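Local coordinates for sulfite reductase [ferredoxin] (Mycobacterium tuberculosis, PDB 1ZJ8), which reduces sulfite to sulfide with six electrons drawn from ferredoxin, using a siroheme and a [4Fe-4S] cluster in each subunit, at residues 446-449 and 450-453; 533-536 and 537-540. One frame throughout, in Å; residues are numbered along the deposited sequence.

Contact 1 (446-449 and 450-453); sequences QHLV and PELE
Three backbone bonds of the i to i+4 kind tie 446-449 to 450-453: Glu451 N to His447 O, Glu453 N to Val449 O and, between them, Leu452 N to Leu448 O at 2.9 Å in a nearly straight line (177° at the hydrogen). The bond that would precede them is missing because Pro450 has no N-H. Its ring occupies that place instead, with CG 3.3 Å from Gln446 O, and the helix is kinked there. On the buried side Leu448 and Leu452 pack one turn apart, their side chains crossing at a slant with Leu448 CG 4.0 Å from Leu452 CD1. In Val449 the CG1 branch is anti to the backbone N (chi1 162°), on the side of the carbonyl, where the extended chain of Glu453 brings OE2 to 3.5 Å from CG1. The same carboxylate oxygen is gripped by Arg422 in a salt bridge and by Ser419 in a hydrogen bond, which together should fix the end of the glutamate beside the valine. Glu451, extended, reaches instead for Arg455 one turn on, while Gln446 NE2 bonds to Ile360 O and Arg442 O. The side chain of Gln446 stands about 10 Å from the siroheme. In the chain, helix 442-455 falls in the connection from strand 425-427, which leads directly to Cys428 of the iron-sulfur cluster site, to its parallel neighbour 469-472, consistent with a beta-alpha-beta crossover.

Contact 2 (533-536 and 537-540); sequences GDYI and DRVV
Arg538 leaves the helix with CG opposite its own backbone N (chi1 -176°) and then bends at chi3 (57°), which swings the guanidinium back over the preceding turn to meet Tyr535. This is i to i+3 packing on an amphipathic helix, 532-545, laid against a beta sheet. Tyr535 CA lies 3.6 Å above the guanidinium plane of Arg538, toward the margin of the group, and Asp534 O lies over a face of it too. Its NH2 comes up to the edge of the Tyr535 ring, near the ring plane and 3.7 Å from CD1, and the two flat groups stand almost perpendicular, 82° apart. Neither polar end is spent within the turn: Arg538 NE bonds to Arg566 O and Tyr535 OH to Leu565 O, two hydrogen bonds that join this turn to the C-terminal residues. The tyrosine ring itself is buried on Phe488, Val506 and Leu508, residues of strands 486-494 and 500-508. One turn further along, Val539 approaches this ring obliquely, CG1 lying 4.1 Å from CE2. Asp534 and Asp537 sit nearer the surface, and their carboxylates form salt bridges with Arg455 and Arg541 respectively. Four successive i to i+4 bonds form the backbone frame, with Asp537 N on Gly533 O at 3.1 Å and Val539 N on Tyr535 O at 2.9 Å among them. Beside that frame Ile536 and Val540 run next to each other in the same direction, and their CG2 methyls meet at 3.8 Å.

Both contacts are two-turn pieces of helices, 442-455 and 532-545, in the same 4Fe-4S domain, their centres about 12 Å apart. Contact 2 is mostly buried and keeps an unbroken set of helix bonds; contact 1 is only partly buried and loses a bond to its proline. The helices pack on each other where Leu452 CD2 meets Ile536 CG2 at 3.8 Å, and Arg455 bridges them by salt bridges to Glu451 of contact 1 and Asp534 of contact 2. Contact 1 also sends Glu453 to Arg422 of helix 420-424, whereas contact 2, away from the siroheme and the cluster, joins sheet strands to the C-terminal residues.

Contact 1 (446-449 and 450-453)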
# COMPACT_ATOMS: atom_id res chain seq x y z
N GLN A 446 -9.89 15.37 1.95
CA GLN A 446 -11.15 15.42 2.72
C GLN A 446 -12.06 16.56 2.25
O GLN A 446 -13.28 16.47 2.38
CB GLN A 446 -10.87 15.58 4.22
CG GLN A 446 -9.93 14.55 4.83
CD GLN A 446 -10.37 13.16 4.55
OE1 GLN A 446 -11.56 12.88 4.52
NE2 GLN A 446 -9.41 12.26 4.32
N HIS A 447 -11.44 17.61 1.72
CA HIS A 447 -12.17 18.75 1.17
C HIS A 447 -12.38 18.61 -0.33
O HIS A 447 -13.33 19.18 -0.88
CB HIS A 447 -11.36 20.05 1.38
CG HIS A 447 -11.14 20.42 2.82
ND1 HIS A 447 -10.10 19.91 3.57
CD2 HIS A 447 -11.81 21.28 3.63
CE1 HIS A 447 -10.15 20.41 4.79
NE2 HIS A 447 -11.18 21.25 4.86
N LEU A 448 -11.48 17.89 -0.99
CA LEU A 448 -11.42 17.89 -2.44
C LEU A 448 -12.49 17.00 -3.03
O LEU A 448 -13.12 17.38 -4.01
CB LEU A 448 -10.03 17.48 -2.90
CG LEU A 448 -9.76 17.50 -4.41
CD1 LEU A 448 -10.03 18.87 -5.01
CD2 LEU A 448 -8.32 17.04 -4.67
N VAL A 449 -12.71 15.84 -2.41
CA VAL A 449 -13.74 14.90 -2.83
C VAL A 449 -15.14 15.56 -2.89
O VAL A 449 -15.79 15.53 -3.93
CB VAL A 449 -13.72 13.62 -1.95
CG1 VAL A 449 -15.04 12.86 -2.08
CG2 VAL A 449 -12.55 12.73 -2.32
N PRO A 450 -15.60 16.18 -1.78
CA PRO A 450 -16.84 16.99 -1.78
C PRO A 450 -16.90 18.09 -2.84
O PRO A 450 -17.91 18.21 -3.55
CB PRO A 450 -16.84 17.66 -0.41
CG PRO A 450 -15.92 16.88 0.44
CD PRO A 450 -14.99 16.10 -0.44
N GLU A 451 -15.82 18.87 -2.94
CA GLU A 451 -15.74 19.90 -4.00
C GLU A 451 -16.05 19.29 -5.36
O GLU A 451 -17.00 19.71 -6.02
CB GLU A 451 -14.37 20.58 -4.05
CG GLU A 451 -14.37 21.81 -4.97
CD GLU A 451 -13.01 22.48 -5.12
OE1 GLU A 451 -12.17 22.37 -4.20
OE2 GLU A 451 -12.80 23.09 -6.18
N LEU A 452 -15.27 18.28 -5.75
CA LEU A 452 -15.45 17.55 -7.00
C LEU A 452 -16.86 17.00 -7.14
O LEU A 452 -17.48 17.12 -8.20
CB LEU A 452 -14.43 16.41 -7.08
CG LEU A 452 -12.96 16.85 -7.20
CD1 LEU A 452 -12.00 15.66 -7.19
CD2 LEU A 452 -12.75 17.69 -8.46
N GLU A 453 -17.37 16.41 -6.07
CA GLU A 453 -18.71 15.84 -6.05
C GLU A 453 -19.78 16.84 -6.48
O GLU A 453 -20.57 16.55 -7.37
CB GLU A 453 -19.02 15.28 -4.67
CG GLU A 453 -18.58 13.84 -4.47
CD GLU A 453 -18.71 13.37 -3.02
OE1 GLU A 453 -19.10 14.23 -2.19
OE2 GLU A 453 -18.42 12.16 -2.73

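Contact 2 (533-536 and 537-540)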
# COMPACT_ATOMS: atom_id res chain seq x y z
N GLY A 533 -8.72 21.26 -7.78
CA GLY A 533 -10.13 21.16 -8.16
C GLY A 533 -10.41 21.84 -9.48
O GLY A 533 -11.15 21.32 -10.31
N ASP A 534 -9.82 23.01 -9.67
CA ASP A 534 -9.94 23.72 -10.94
C ASP A 534 -9.41 22.87 -12.08
O ASP A 534 -10.07 22.70 -13.11
CB ASP A 534 -9.12 25.02 -10.92
CG ASP A 534 -9.65 26.04 -9.92
OD1 ASP A 534 -10.85 26.35 -9.95
OD2 ASP A 534 -8.84 26.57 -9.14
N TYR A 535 -8.21 22.35 -11.90
CA TYR A 535 -7.55 21.57 -12.94
C TYR A 535 -8.32 20.30 -13.31
O TYR A 535 -8.54 20.03 -14.49
CB TYR A 535 -6.13 21.19 -12.49
CG TYR A 535 -5.52 20.19 -13.41
CD1 TYR A 535 -4.78 20.59 -14.51
CD2 TYR A 535 -5.71 18.83 -13.22
CE1 TYR A 535 -4.25 19.68 -15.37
CE2 TYR A 535 -5.18 17.91 -14.07
CZ TYR A 535 -4.45 18.33 -15.14
OH TYR A 535 -3.90 17.40 -16.00
N ILE A 536 -8.69 19.51 -12.30
CA ILE A 536 -9.46 18.29 -12.52
C ILE A 536 -10.75 18.59 -13.29
O ILE A 536 -11.09 17.90 -14.24
CB ILE A 536 -9.88 17.60 -11.19
CG1 ILE A 536 -8.69 17.15 -10.36
CG2 ILE A 536 -10.76 16.39 -11.47
CD1 ILE A 536 -7.84 16.20 -11.06
N ASP A 537 -11.46 19.62 -12.84
CA ASP A 537 -12.68 20.07 -13.49
C ASP A 537 -12.42 20.40 -14.96
O ASP A 537 -13.10 19.88 -15.84
CB ASP A 537 -13.24 21.29 -12.76
CG ASP A 537 -14.48 21.89 -13.44
OD1 ASP A 537 -15.60 21.67 -12.93
OD2 ASP A 537 -14.33 22.59 -14.46
N ARG A 538 -11.42 21.25 -15.20
CA ARG A 538 -11.05 21.65 -16.55
C ARG A 538 -10.84 20.41 -17.41
O ARG A 538 -11.53 20.23 -18.40
CB ARG A 538 -9.78 22.52 -16.50
CG ARG A 538 -9.32 23.10 -17.83
CD ARG A 538 -8.38 24.29 -17.59
NE ARG A 538 -7.19 23.98 -16.77
CZ ARG A 538 -6.93 24.46 -15.54
NH1 ARG A 538 -7.76 25.27 -14.88
NH2 ARG A 538 -5.80 24.09 -14.93
N VAL A 539 -9.92 19.55 -16.98
CA VAL A 539 -9.47 18.42 -17.80
C VAL A 539 -10.57 17.38 -18.04
O VAL A 539 -10.69 16.82 -19.12
CB VAL A 539 -8.22 17.72 -17.19
CG1 VAL A 539 -8.58 16.72 -16.09
CG2 VAL A 539 -7.42 17.02 -18.28
N VAL A 540 -11.38 17.15 -17.02
CA VAL A 540 -12.44 16.16 -17.10
C VAL A 540 -13.56 16.68 -18.00
O VAL A 540 -14.20 15.92 -18.71
CB VAL A 540 -12.98 15.79 -15.69
CG1 VAL A 540 -14.26 14.96 -15.78
CG2 VAL A 540 -11.91 15.03 -14.88